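Local coordinates for alpha-aminoadipate carrier protein lysW (Sulfolobus tokodaii, PDB 3VPB), which carries covalently bound glutamate and alpha-aminoadipate through the successive steps of arginine and lysine biosynthesis, at residues 4-7 / 8-11. Sequence-based numbering, arbitrary orientation. Where two conformers were deposited one is given.
Sequences LKCP and VCNG. With ZN (zinc ion), chain B.
Cys6 and Cys9 hold the zinc ion between them, with Cys6 SG 2.2 Å and Cys9 SG 2.3 Å from the metal. His27 and Cys29 complete the site, three cysteines and one histidine, from the other half of the zinc ribbon. The two thiolates reach the metal by different rotations: Cys6 SG lies anti to its backbone N (chi1 -178°), whereas Cys9 SG sits between N and the carbonyl carbon (chi1 75°).

Backbone amides wrap both sulfurs, as in a zinc knuckle, here with the sequence Cys-Pro-Val-Cys-Asn-Gly. Cys6 SG accepts from Val8 N and from Cys9 N, each at 3.5 Å, the latter nearly straight. Likewise Gly11 N, two residues past Cys9, donates to Cys9 SG at 3.3 Å. Such N-H···S bonds probably draw negative charge off the thiolates and fix their direction toward the metal.

The turn is closed by oxygen acceptors. Cys6 O is gripped twice by Asn10, through its backbone N at 2.9 Å and through side-chain ND2 at 3.1 Å; the amide nitrogen approaches almost head-on to the carbonyl, though this oxygen lies 25° out of the Asn10 amide plane. Asn10 takes a positive phi, which helps reverse the chain. Cys6 N then donates almost straight to Gly11 O.

The bent chain of Lys5 runs alongside the returning backbone, its CD 3.3 Å from Asn10 O and almost as near Gly11 O. On the metal side, Val8 CB packs against Cys6 SG.

Val8, Cys9 and Asn10 also pack against the putative acetylornithine deacetylase chain. Within its own chain the knuckle links strand 2-5 to its antiparallel partner 12-15, Leu4 pairing with Val13 just beyond it, while Pro7 and Val8 rest on strand 41-46 at Leu44 and Leu46 respectively.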
loop_
_atom_site.group_PDB
_atom_site.type_symbol
_atom_site.label_atom_id
_atom_site.label_comp_id
_atom_site.label_asym_id
_atom_site.label_seq_id
_atom_site.Cartn_x
_atom_site.Cartn_y
_atom_site.Cartn_z
ATOM N N LEU E 4 -10.695 -8.458 32.328
ATOM C CA LEU E 4 -11.224 -8.744 31.005
ATOM C C LEU E 4 -10.332 -9.765 30.313
ATOM O O LEU E 4 -9.148 -9.904 30.660
ATOM C CB LEU E 4 -11.311 -7.461 30.169
ATOM C CG LEU E 4 -12.080 -6.264 30.740
ATOM C CD1 LEU E 4 -12.241 -5.211 29.674
ATOM C CD2 LEU E 4 -13.441 -6.689 31.273
ATOM N N LYS E 5 -10.896 -10.479 29.351
ATOM C CA LYS E 5 -10.110 -11.469 28.610
ATOM C C LYS E 5 -9.483 -10.857 27.360
ATOM O O LYS E 5 -10.138 -10.121 26.613
ATOM C CB LYS E 5 -10.944 -12.695 28.247
ATOM C CG LYS E 5 -11.197 -13.652 29.417
ATOM C CD LYS E 5 -9.915 -14.318 29.883
ATOM C CE LYS E 5 -10.183 -15.723 30.398
ATOM N NZ LYS E 5 -10.590 -16.628 29.269
ATOM N N CYS E 6 -8.202 -11.159 27.157
ATOM C CA CYS E 6 -7.483 -10.761 25.947
ATOM C C CYS E 6 -8.031 -11.491 24.709
ATOM O O CYS E 6 -8.064 -12.721 24.682
ATOM C CB CYS E 6 -5.995 -11.040 26.131
ATOM S SG CYS E 6 -4.972 -10.555 24.740
ATOM N N PRO E 7 -8.457 -10.740 23.680
ATOM C CA PRO E 7 -9.033 -11.329 22.471
ATOM C C PRO E 7 -7.978 -12.043 21.618
ATOM O O PRO E 7 -8.308 -12.647 20.589
ATOM C CB PRO E 7 -9.576 -10.110 21.725
ATOM C CG PRO E 7 -8.681 -9.003 22.122
ATOM C CD PRO E 7 -8.301 -9.280 23.555
ATOM N N VAL E 8 -6.724 -11.974 22.059
ATOM C CA VAL E 8 -5.591 -12.512 21.312
ATOM C C VAL E 8 -5.069 -13.786 21.962
ATOM O O VAL E 8 -4.934 -14.807 21.284
ATOM C CB VAL E 8 -4.463 -11.463 21.172
ATOM C CG1 VAL E 8 -3.186 -12.088 20.582
ATOM C CG2 VAL E 8 -4.938 -10.298 20.323
ATOM N N CYS E 9 -4.791 -13.727 23.268
ATOM C CA CYS E 9 -4.188 -14.849 23.993
ATOM C C CYS E 9 -5.078 -15.504 25.055
ATOM O O CYS E 9 -4.714 -16.549 25.613
ATOM C CB CYS E 9 -2.871 -14.418 24.641
ATOM S SG CYS E 9 -3.028 -13.393 26.125
ATOM N N ASN E 10 -6.218 -14.876 25.351
ATOM C CA ASN E 10 -7.149 -15.367 26.381
ATOM C C ASN E 10 -6.599 -15.304 27.804
ATOM O O ASN E 10 -7.179 -15.855 28.745
ATOM C CB ASN E 10 -7.661 -16.773 26.035
ATOM C CG ASN E 10 -8.505 -16.784 24.786
ATOM O OD1 ASN E 10 -8.670 -17.817 24.137
ATOM N ND2 ASN E 10 -9.052 -15.619 24.431
ATOM N N GLY E 11 -5.481 -14.610 27.958
ATOM C CA GLY E 11 -4.943 -14.325 29.272
ATOM C C GLY E 11 -5.865 -13.359 30.000
ATOM O O GLY E 11 -6.845 -12.866 29.437
HETATM ZN ZN ZN B . -2.953 -11.172 25.443
#